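Local coordinates for nidogen-1 (Mus musculus, PDB 1GL4), which binds laminin, collagen IV and perlecan in basement membranes, and is represented here by a fragment holding an EGF-like domain and the G2 beta-barrel, at residues Val17-Arg22 and Arg41-Glu46; Ile60-Ser65 and Gly99-Pro104; Gly109-Trp114 and Gly132-Gln137; Tyr188-His193 and Trp227-Thr232. All blocks are in the same frame, centred on the assembly; numbering follows the deposited sequence.

Contact 1 of 4, residues Val17-Arg22 and Arg41-Glu46; sequences VHAECR and RQCVAE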
# COMPACT_ATOMS: atom_id res chain seq x y z
N VAL A 17 -3.87 0.32 -24.52
CA VAL A 17 -3.04 0.44 -25.72
C VAL A 17 -1.93 -0.60 -25.66
O VAL A 17 -1.33 -0.95 -26.68
CB VAL A 17 -2.40 1.85 -25.83
CG1 VAL A 17 -3.50 2.91 -25.90
CG2 VAL A 17 -1.48 2.11 -24.65
N HIS A 18 -1.67 -1.12 -24.47
CA HIS A 18 -0.64 -2.13 -24.28
C HIS A 18 -1.25 -3.53 -24.26
O HIS A 18 -0.66 -4.47 -23.71
CB HIS A 18 0.11 -1.90 -22.97
CG HIS A 18 0.78 -0.56 -22.87
ND1 HIS A 18 1.73 -0.14 -23.77
CD2 HIS A 18 0.64 0.44 -21.97
CE1 HIS A 18 2.16 1.06 -23.42
NE2 HIS A 18 1.52 1.44 -22.33
N ALA A 19 -2.42 -3.69 -24.87
CA ALA A 19 -3.10 -4.98 -24.90
C ALA A 19 -3.56 -5.41 -26.29
O ALA A 19 -3.66 -4.60 -27.21
CB ALA A 19 -4.28 -4.96 -23.94
N GLU A 20 -3.85 -6.70 -26.42
CA GLU A 20 -4.33 -7.28 -27.67
C GLU A 20 -5.81 -7.61 -27.54
O GLU A 20 -6.28 -7.98 -26.46
CB GLU A 20 -3.58 -8.57 -27.99
CG GLU A 20 -2.16 -8.40 -28.49
CD GLU A 20 -1.51 -9.73 -28.80
OE1 GLU A 20 -1.29 -10.53 -27.86
OE2 GLU A 20 -1.21 -9.99 -29.99
N CYS A 21 -6.55 -7.48 -28.65
CA CYS A 21 -7.97 -7.78 -28.65
C CYS A 21 -8.21 -9.08 -29.41
O CYS A 21 -7.54 -9.36 -30.40
CB CYS A 21 -8.75 -6.65 -29.32
SG CYS A 21 -10.56 -6.81 -29.18
N ARG A 22 -9.16 -9.88 -28.95
CA ARG A 22 -9.48 -11.15 -29.60
C ARG A 22 -10.98 -11.36 -29.60
O ARG A 22 -11.66 -11.10 -28.61
CB ARG A 22 -8.79 -12.31 -28.88
CG ARG A 22 -7.30 -12.12 -28.67
CD ARG A 22 -6.67 -13.35 -28.04
NE ARG A 22 -5.34 -13.07 -27.49
CZ ARG A 22 -4.31 -12.60 -28.19
NH1 ARG A 22 -4.44 -12.35 -29.48
NH2 ARG A 22 -3.15 -12.38 -27.59
N ARG A 41 -7.77 -4.48 -19.98
CA ARG A 41 -8.39 -3.16 -20.03
C ARG A 41 -7.44 -2.14 -19.43
O ARG A 41 -7.45 -0.96 -19.79
CB ARG A 41 -9.71 -3.16 -19.25
CG ARG A 41 -10.88 -3.84 -19.96
CD ARG A 41 -12.09 -3.95 -19.04
NE ARG A 41 -12.46 -2.65 -18.47
CZ ARG A 41 -13.10 -1.70 -19.14
NH1 ARG A 41 -13.45 -1.88 -20.41
NH2 ARG A 41 -13.37 -0.55 -18.54
N GLN A 42 -6.61 -2.60 -18.50
CA GLN A 42 -5.62 -1.77 -17.81
C GLN A 42 -4.32 -2.58 -17.74
O GLN A 42 -4.33 -3.73 -17.30
CB GLN A 42 -6.10 -1.44 -16.39
CG GLN A 42 -7.53 -0.91 -16.26
CD GLN A 42 -7.69 0.53 -16.71
OE1 GLN A 42 -6.74 1.31 -16.68
NE2 GLN A 42 -8.91 0.90 -17.11
N CYS A 43 -3.21 -1.97 -18.17
CA CYS A 43 -1.92 -2.66 -18.15
C CYS A 43 -0.79 -1.71 -17.73
O CYS A 43 -0.84 -0.52 -18.04
CB CYS A 43 -1.59 -3.22 -19.54
SG CYS A 43 -2.83 -4.34 -20.27
N VAL A 44 0.21 -2.24 -17.03
CA VAL A 44 1.37 -1.45 -16.61
C VAL A 44 2.64 -2.26 -16.89
O VAL A 44 2.62 -3.49 -16.84
CB VAL A 44 1.32 -1.08 -15.10
CG1 VAL A 44 0.12 -0.19 -14.82
CG2 VAL A 44 1.27 -2.34 -14.25
N ALA A 45 3.74 -1.57 -17.19
CA ALA A 45 5.00 -2.23 -17.49
C ALA A 45 5.61 -2.93 -16.28
O ALA A 45 5.58 -2.40 -15.17
CB ALA A 45 6.00 -1.22 -18.05
N GLU A 46 6.18 -4.11 -16.50
CA GLU A 46 6.80 -4.86 -15.41
C GLU A 46 7.97 -4.06 -14.83
O GLU A 46 8.67 -3.35 -15.56
CB GLU A 46 7.31 -6.21 -15.92
CG GLU A 46 6.22 -7.08 -16.54
CD GLU A 46 6.73 -8.45 -16.94
OE1 GLU A 46 7.80 -8.52 -17.58
OE2 GLU A 46 6.06 -9.46 -16.62

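Contact 2 of 4, residues Ile60-Ser65 and Gly99-Pro104; sequences IFVGSS and GYSLLP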
# COMPACT_ATOMS: atom_id res chain seq x y z
N ILE A 60 -16.02 9.76 11.97
CA ILE A 60 -15.61 8.79 12.98
C ILE A 60 -15.74 9.19 14.44
O ILE A 60 -15.20 10.21 14.87
CB ILE A 60 -14.14 8.38 12.72
CG1 ILE A 60 -14.01 7.78 11.32
CG2 ILE A 60 -13.68 7.38 13.77
CD1 ILE A 60 -12.60 7.54 10.87
N PHE A 61 -16.45 8.36 15.21
CA PHE A 61 -16.61 8.59 16.64
C PHE A 61 -15.41 7.94 17.34
O PHE A 61 -15.11 6.77 17.09
CB PHE A 61 -17.90 7.93 17.17
CG PHE A 61 -19.17 8.49 16.58
CD1 PHE A 61 -19.63 8.07 15.33
CD2 PHE A 61 -19.93 9.42 17.29
CE1 PHE A 61 -20.83 8.57 14.80
CE2 PHE A 61 -21.13 9.93 16.76
CZ PHE A 61 -21.57 9.50 15.51
N VAL A 62 -14.71 8.69 18.19
CA VAL A 62 -13.55 8.16 18.91
C VAL A 62 -13.91 7.82 20.36
O VAL A 62 -14.52 8.63 21.07
CB VAL A 62 -12.38 9.17 18.92
CG1 VAL A 62 -11.19 8.59 19.69
CG2 VAL A 62 -11.96 9.51 17.50
N GLY A 63 -13.52 6.62 20.79
CA GLY A 63 -13.80 6.21 22.16
C GLY A 63 -15.29 6.22 22.49
O GLY A 63 -16.08 5.53 21.84
N SER A 64 -15.67 7.02 23.48
CA SER A 64 -17.08 7.09 23.88
C SER A 64 -17.74 8.40 23.45
O SER A 64 -18.85 8.71 23.90
CB SER A 64 -17.19 6.95 25.40
OG SER A 64 -16.63 8.07 26.06
N SER A 65 -17.07 9.16 22.60
CA SER A 65 -17.61 10.44 22.14
C SER A 65 -18.93 10.29 21.38
O SER A 65 -19.10 9.36 20.60
CB SER A 65 -16.59 11.15 21.25
OG SER A 65 -17.12 12.39 20.79
N GLY A 99 -6.04 11.13 14.36
CA GLY A 99 -4.79 10.57 13.86
C GLY A 99 -4.20 9.39 14.61
O GLY A 99 -3.85 8.38 14.00
N TYR A 100 -4.06 9.51 15.92
CA TYR A 100 -3.49 8.41 16.69
C TYR A 100 -4.42 7.20 16.76
O TYR A 100 -3.96 6.06 16.73
CB TYR A 100 -3.11 8.88 18.09
CG TYR A 100 -2.09 10.00 18.10
CD1 TYR A 100 -2.49 11.34 18.18
CD2 TYR A 100 -0.72 9.73 18.00
CE1 TYR A 100 -1.55 12.37 18.15
CE2 TYR A 100 0.22 10.75 17.97
CZ TYR A 100 -0.20 12.07 18.05
OH TYR A 100 0.73 13.08 18.04
N SER A 101 -5.73 7.44 16.82
CA SER A 101 -6.68 6.34 16.90
C SER A 101 -6.85 5.54 15.60
O SER A 101 -7.45 4.47 15.62
CB SER A 101 -8.04 6.85 17.38
OG SER A 101 -7.96 7.27 18.73
N LEU A 102 -6.33 6.06 14.49
CA LEU A 102 -6.42 5.36 13.21
C LEU A 102 -5.15 4.53 12.95
O LEU A 102 -5.08 3.78 11.97
CB LEU A 102 -6.62 6.35 12.06
CG LEU A 102 -7.88 7.23 12.08
CD1 LEU A 102 -7.83 8.21 10.93
CD2 LEU A 102 -9.12 6.35 11.98
N LEU A 103 -4.16 4.67 13.82
CA LEU A 103 -2.89 3.95 13.66
C LEU A 103 -2.97 2.45 13.43
O LEU A 103 -2.20 1.89 12.65
CB LEU A 103 -1.97 4.24 14.85
CG LEU A 103 -1.26 5.60 14.82
CD1 LEU A 103 -0.49 5.82 16.11
CD2 LEU A 103 -0.32 5.66 13.62
N PRO A 104 -3.90 1.75 14.11
CA PRO A 104 -3.99 0.30 13.90
C PRO A 104 -4.58 -0.11 12.55
O PRO A 104 -4.45 -1.26 12.14
CB PRO A 104 -4.89 -0.16 15.05
CG PRO A 104 -4.76 0.92 16.08
CD PRO A 104 -4.74 2.17 15.24

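Contact 3 of 4, residues Gly109-Trp114 and Gly132-Gln137; sequences GGIIGW and GEFTRQ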
# COMPACT_ATOMS: atom_id res chain seq x y z
N GLY A 109 -4.38 1.16 3.78
CA GLY A 109 -3.39 1.22 2.72
C GLY A 109 -3.04 -0.19 2.28
O GLY A 109 -2.58 -0.40 1.15
N GLY A 110 -3.26 -1.16 3.16
CA GLY A 110 -2.95 -2.54 2.86
C GLY A 110 -3.59 -3.14 1.61
O GLY A 110 -3.06 -4.09 1.04
N ILE A 111 -4.73 -2.60 1.18
CA ILE A 111 -5.40 -3.10 -0.02
C ILE A 111 -4.50 -2.84 -1.23
O ILE A 111 -4.51 -3.59 -2.20
CB ILE A 111 -6.79 -2.43 -0.22
CG1 ILE A 111 -7.50 -3.03 -1.44
CG2 ILE A 111 -6.62 -0.93 -0.40
CD1 ILE A 111 -7.91 -4.48 -1.26
N ILE A 112 -3.70 -1.78 -1.16
CA ILE A 112 -2.79 -1.45 -2.26
C ILE A 112 -1.64 -2.47 -2.29
O ILE A 112 -1.10 -2.78 -3.36
CB ILE A 112 -2.25 -0.02 -2.12
CG1 ILE A 112 -3.43 0.97 -2.16
CG2 ILE A 112 -1.26 0.29 -3.23
CD1 ILE A 112 -3.05 2.41 -1.92
N GLY A 113 -1.28 -2.99 -1.12
CA GLY A 113 -0.24 -4.00 -1.06
C GLY A 113 -0.76 -5.29 -1.68
O GLY A 113 -0.02 -6.03 -2.33
N TRP A 114 -2.04 -5.56 -1.48
CA TRP A 114 -2.69 -6.74 -2.04
C TRP A 114 -2.69 -6.62 -3.57
O TRP A 114 -2.42 -7.58 -4.28
CB TRP A 114 -4.13 -6.86 -1.52
CG TRP A 114 -4.95 -7.92 -2.21
CD1 TRP A 114 -4.88 -9.27 -2.02
CD2 TRP A 114 -5.94 -7.71 -3.22
NE1 TRP A 114 -5.76 -9.92 -2.86
CE2 TRP A 114 -6.43 -8.98 -3.60
CE3 TRP A 114 -6.47 -6.56 -3.84
CZ2 TRP A 114 -7.41 -9.14 -4.58
CZ3 TRP A 114 -7.46 -6.73 -4.82
CH2 TRP A 114 -7.92 -8.01 -5.18
N GLY A 132 -7.23 -2.93 -11.40
CA GLY A 132 -7.43 -1.73 -10.62
C GLY A 132 -8.83 -1.14 -10.75
O GLY A 132 -9.04 0.04 -10.48
N GLU A 133 -9.77 -1.96 -11.21
CA GLU A 133 -11.16 -1.54 -11.36
C GLU A 133 -11.98 -2.46 -10.46
O GLU A 133 -12.30 -3.58 -10.85
CB GLU A 133 -11.62 -1.70 -12.82
CG GLU A 133 -10.83 -0.87 -13.83
CD GLU A 133 -11.16 -1.24 -15.28
OE1 GLU A 133 -11.06 -2.43 -15.65
OE2 GLU A 133 -11.52 -0.34 -16.05
N PHE A 134 -12.30 -2.01 -9.25
CA PHE A 134 -13.06 -2.84 -8.33
C PHE A 134 -13.61 -2.05 -7.15
O PHE A 134 -13.23 -0.89 -6.94
CB PHE A 134 -12.20 -4.01 -7.81
CG PHE A 134 -11.02 -3.59 -6.94
CD1 PHE A 134 -11.13 -3.61 -5.54
CD2 PHE A 134 -9.81 -3.21 -7.51
CE1 PHE A 134 -10.05 -3.25 -4.74
CE2 PHE A 134 -8.72 -2.86 -6.71
CZ PHE A 134 -8.83 -2.88 -5.32
N THR A 135 -14.51 -2.68 -6.40
CA THR A 135 -15.10 -2.06 -5.21
C THR A 135 -14.71 -2.91 -4.01
O THR A 135 -14.75 -4.14 -4.08
CB THR A 135 -16.64 -2.04 -5.29
OG1 THR A 135 -17.06 -1.28 -6.43
CG2 THR A 135 -17.22 -1.41 -4.02
N ARG A 136 -14.34 -2.26 -2.92
CA ARG A 136 -13.95 -2.94 -1.69
C ARG A 136 -14.86 -2.50 -0.55
O ARG A 136 -14.91 -1.32 -0.22
CB ARG A 136 -12.50 -2.60 -1.32
CG ARG A 136 -12.00 -3.27 -0.03
CD ARG A 136 -10.89 -2.47 0.67
NE ARG A 136 -10.19 -3.26 1.69
CZ ARG A 136 -9.25 -2.78 2.49
NH1 ARG A 136 -8.89 -1.50 2.42
NH2 ARG A 136 -8.64 -3.58 3.36
N GLN A 137 -15.58 -3.46 0.03
CA GLN A 137 -16.45 -3.17 1.17
C GLN A 137 -15.77 -3.85 2.35
O GLN A 137 -15.58 -5.07 2.32
CB GLN A 137 -17.84 -3.80 1.00
CG GLN A 137 -18.63 -3.35 -0.22
CD GLN A 137 -19.92 -4.14 -0.37
OE1 GLN A 137 -20.86 -3.99 0.43
NE2 GLN A 137 -19.98 -5.01 -1.39

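Contact 4 of 4, residues Tyr188-His193 and Trp227-Thr232; sequences YTELYH and WRQTIT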
# COMPACT_ATOMS: atom_id res chain seq x y z
N TYR A 188 1.99 -11.28 9.39
CA TYR A 188 0.80 -12.13 9.38
C TYR A 188 0.45 -12.61 7.97
O TYR A 188 1.01 -12.13 6.98
CB TYR A 188 -0.40 -11.35 9.95
CG TYR A 188 -0.82 -10.14 9.13
CD1 TYR A 188 -1.74 -10.25 8.08
CD2 TYR A 188 -0.27 -8.88 9.40
CE1 TYR A 188 -2.10 -9.13 7.31
CE2 TYR A 188 -0.64 -7.75 8.63
CZ TYR A 188 -1.55 -7.89 7.60
OH TYR A 188 -1.94 -6.78 6.87
N THR A 189 -0.46 -13.56 7.88
CA THR A 189 -0.92 -14.10 6.61
C THR A 189 -2.44 -13.96 6.56
O THR A 189 -3.09 -13.97 7.61
CB THR A 189 -0.55 -15.60 6.44
OG1 THR A 189 -1.19 -16.37 7.46
CG2 THR A 189 0.96 -15.80 6.54
N GLU A 190 -2.98 -13.82 5.36
CA GLU A 190 -4.43 -13.69 5.15
C GLU A 190 -4.85 -14.56 3.99
O GLU A 190 -4.12 -14.67 3.00
CB GLU A 190 -4.82 -12.26 4.78
CG GLU A 190 -4.81 -11.23 5.87
CD GLU A 190 -5.42 -9.93 5.38
OE1 GLU A 190 -4.92 -9.40 4.36
OE2 GLU A 190 -6.39 -9.44 6.00
N LEU A 191 -6.03 -15.17 4.09
CA LEU A 191 -6.53 -16.00 3.00
C LEU A 191 -7.62 -15.27 2.22
O LEU A 191 -8.57 -14.74 2.79
CB LEU A 191 -7.09 -17.32 3.55
CG LEU A 191 -6.05 -18.21 4.26
CD1 LEU A 191 -6.72 -19.51 4.72
CD2 LEU A 191 -4.90 -18.52 3.31
N TYR A 192 -7.45 -15.23 0.90
CA TYR A 192 -8.40 -14.57 0.01
C TYR A 192 -9.10 -15.63 -0.83
O TYR A 192 -8.47 -16.30 -1.65
CB TYR A 192 -7.67 -13.56 -0.89
CG TYR A 192 -7.22 -12.30 -0.16
CD1 TYR A 192 -6.19 -12.34 0.78
CD2 TYR A 192 -7.87 -11.09 -0.37
CE1 TYR A 192 -5.81 -11.19 1.51
CE2 TYR A 192 -7.51 -9.93 0.35
CZ TYR A 192 -6.48 -9.99 1.29
OH TYR A 192 -6.15 -8.86 2.01
N HIS A 193 -10.41 -15.77 -0.62
CA HIS A 193 -11.23 -16.76 -1.32
C HIS A 193 -11.92 -16.17 -2.56
O HIS A 193 -12.57 -15.13 -2.48
CB HIS A 193 -12.29 -17.31 -0.36
CG HIS A 193 -11.72 -17.87 0.91
ND1 HIS A 193 -11.08 -19.09 0.95
CD2 HIS A 193 -11.65 -17.36 2.15
CE1 HIS A 193 -10.62 -19.30 2.18
NE2 HIS A 193 -10.95 -18.26 2.93
N TRP A 227 -10.96 -8.22 10.86
CA TRP A 227 -11.17 -7.58 9.57
C TRP A 227 -12.00 -8.48 8.65
O TRP A 227 -11.74 -9.68 8.53
CB TRP A 227 -9.83 -7.27 8.90
CG TRP A 227 -9.19 -6.06 9.47
CD1 TRP A 227 -8.37 -6.00 10.56
CD2 TRP A 227 -9.40 -4.71 9.05
NE1 TRP A 227 -8.07 -4.69 10.85
CE2 TRP A 227 -8.69 -3.88 9.94
CE3 TRP A 227 -10.13 -4.12 8.01
CZ2 TRP A 227 -8.68 -2.48 9.82
CZ3 TRP A 227 -10.13 -2.73 7.89
CH2 TRP A 227 -9.41 -1.93 8.79
N ARG A 228 -13.02 -7.90 8.02
CA ARG A 228 -13.90 -8.63 7.11
C ARG A 228 -14.04 -7.81 5.83
O ARG A 228 -14.34 -6.62 5.90
CB ARG A 228 -15.27 -8.81 7.77
CG ARG A 228 -15.24 -9.50 9.14
CD ARG A 228 -16.66 -9.68 9.72
NE ARG A 228 -17.30 -8.41 10.04
CZ ARG A 228 -17.02 -7.66 11.11
NH1 ARG A 228 -16.10 -8.06 11.98
NH2 ARG A 228 -17.66 -6.52 11.30
N GLN A 229 -13.81 -8.41 4.67
CA GLN A 229 -13.92 -7.64 3.43
C GLN A 229 -14.44 -8.40 2.20
O GLN A 229 -14.25 -9.62 2.06
CB GLN A 229 -12.56 -6.98 3.11
CG GLN A 229 -11.43 -7.95 2.78
CD GLN A 229 -10.04 -7.30 2.84
OE1 GLN A 229 -9.84 -6.19 2.32
NE2 GLN A 229 -9.09 -7.99 3.45
N THR A 230 -15.11 -7.67 1.32
CA THR A 230 -15.66 -8.23 0.10
C THR A 230 -15.19 -7.36 -1.06
O THR A 230 -15.43 -6.15 -1.09
CB THR A 230 -17.19 -8.26 0.15
OG1 THR A 230 -17.61 -9.14 1.20
CG2 THR A 230 -17.77 -8.74 -1.18
N ILE A 231 -14.51 -7.99 -2.00
CA ILE A 231 -13.95 -7.31 -3.16
C ILE A 231 -14.68 -7.76 -4.44
O ILE A 231 -14.65 -8.93 -4.79
CB ILE A 231 -12.44 -7.63 -3.26
CG1 ILE A 231 -11.73 -7.04 -2.02
CG2 ILE A 231 -11.84 -7.08 -4.55
CD1 ILE A 231 -10.29 -7.48 -1.85
N THR A 232 -15.34 -6.81 -5.11
CA THR A 232 -16.10 -7.11 -6.33
C THR A 232 -15.53 -6.45 -7.58
O THR A 232 -15.03 -5.32 -7.53
CB THR A 232 -17.58 -6.69 -6.17
OG1 THR A 232 -17.64 -5.31 -5.77
CG2 THR A 232 -18.26 -7.55 -5.11
O HOH W 1 -9.24 -9.84 5.93
O HOH W 2 -6.56 -6.00 1.57

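Contact 1 of 4, residues Val17-Arg22 and Arg41-Glu46
C43 meets H18 and A19 through its whole side chain. From the backbone of C43, CB comes first, and it packs against H18 CB at 4.0 Å, methylene to methylene. At the tip, SG reaches A19 CB at 4.0 Å and lies 4.1 Å from H18 O, so that the sulfur lies beside the H18-A19 peptide. A chi1 of -55° sets SG of C43 beside its backbone N; from there it bonds to C32 SG, and the contact is thereby fixed covalently to the strand 28-32. The H18 ring has V17 CG2 3.7 Å above one face, over the ring centre, and also stacks with Y36, while C43 O approaches it obliquely. The meeting is small and apolar, joined by sulfur, methyl and methylene groups rather than by polar bonds between the segments. Farther along the first strand, R22 NH2 reaches E20 OE1 at 2.6 Å in a salt bridge; it meets the carboxylate from above its plane and not in it. The strand 19-23 pairs with 28-32 in one hairpin, and 43-45 with 36-38 in a second. C8-C21, C15-C30 and C32-C43 give the 1-3, 2-4, 5-6 disulfide pattern, with the second hairpin tied to the first by the last bridge, characteristic of an EGF-like domain.

Contact 2 of 4, residues Ile60-Ser65 and Gly99-Pro104
With chi1 at 179°, V62 holds CG1 opposite its backbone N and sends this branch to S101, whereas I60, at chi1 -59°, runs its CG1 and CD1 out as an extended arm toward L102. The tip of that arm, I60 CD1, touches L102 CD2 at 3.8 Å, one methyl against another, the two side chains crossing at a slant. Beside this pair, V62 CG1 lies 3.6 Å from S101 OG. That hydroxyl has its polar partner elsewhere, in the backbone N of I177, so the valine methyl flanks a bonded group. Both hydrophobic arms come from alternate residues of the strand 49-62, part of the GFP-like G2 barrel, and they meet the chain that leads from the helix 96-99 toward the helix 107-115. L102 and L103 also pack on L267 of the strand 266-276, and L102 O accepts a bond from Y269 OH. The strand 49-62 ends in a type II' turn from V62 to S65, closed by S65 N to V62 O at 3.0 Å; R173 NH1 binds G63 O and S65 O. The side chain of L102 lies about 11 Å from that of R268, a residue involved in perlecan binding.

Contact 3 of 4, residues Gly109-Trp114 and Gly132-Gln137
I111 lies over one face of the R136 guanidinium, its CB 3.5 Å from R136 NH1 and displaced toward the rim of the flat group. Other branches of the isoleucine follow the arginine along its length: CG2 approaches NH1 at 3.7 Å, while CD1 sits 3.9 Å from R136 NE. The two side chains run alongside each other head to tail, which is possible because R136 is extended, with CG placed opposite its backbone N (chi1 180°). NH1 then reaches the carbonyl of P107, at the start of the helix 107-115, so the buried charge is probably steadied by that carbonyl, while aliphatic carbon covers it. This helix runs inside the G2 barrel, as in GFP-like folds, and the strand 133-142 is part of the surrounding wall; the short axes are 11.5 Å apart and make an angle of 136°. Two residues earlier in the strand, on the same side, F134 is packed by two helix residues. W114 turns its edge to the phenylalanine face in a T-shaped pair, centroids 5.8 Å apart and planes at 75°, the closest atoms being W114 CZ3 and F134 CZ at 4.1 Å. I111 CG1 instead comes to the rim of that ring, also 4.1 Å from F134 CZ. F134 further stacks with F155, and I231 of the strand 221-232 packs against I111, W114 and F134.

Contact 4 of 4, residues Tyr188-His193 and Trp227-Thr232
Y192 and Q229 approach each other with ring and amide planes 48° apart, Y192 OH lying 3.4 Å from Q229 NE2. In the tyrosine, CG lies opposite the carbonyl carbon (chi1 -73°), which brings the ring tip to Q229. The glutamine holds CG between its own backbone N and carbonyl carbon (chi1 66°) and then runs out extended, which carries the amide to the ends of E190 and Y192. E190, likewise stretched out from CG, crosses it at about a right angle. Y192 OH donates to E190 OE1 at 2.7 Å, reaching the oxygen from above the carboxylate plane. One bridging water donates to E190 OE2 at 2.9 Å and accepts from Q229 NE2 at 3.1 Å; another donates to Y192 OH at 2.9 Å and, weakly, to Q229 OE1. Alongside, I231 CD1 meets the edge of the tyrosine ring, 4.3 Å from Y192 CE2. The strand 198-210 runs between 182-195 and 221-232 in the barrel wall. Q229 NE2 also bonds S201 OG, OE1 accepts from R136 NE, and E190 OE2 forms a salt bridge with R205. Such surroundings fix the rotation of the amide and would probably keep the buried E190 ionised, its charge balanced by arginine.

In the fold
Contact 1 belongs to the EGF-like domain, the other three to the G2 barrel. The domains meet where R41 NH2 and Q42 NE2 of contact 1 both reach E133 OE2 of contact 3, each at 3.1 Å; C29-C236 adds a covalent tie. Contacts 3 and 4, with centres 10 Å apart, share the barrel wall: Q137 O accepts from T230 N at 2.8 Å, and inside the barrel W114 NE1 packs 3.5 Å from Y192 CD2. Contact 2 lies across the chain's centre from contact 1, their centres 42 Å apart, and about 5 Å from contact 4 at the nearest atoms. Of the four, only contact 2 comes near a perlecan-binding residue, R268; the others lie away from the perlecan and zinc sites.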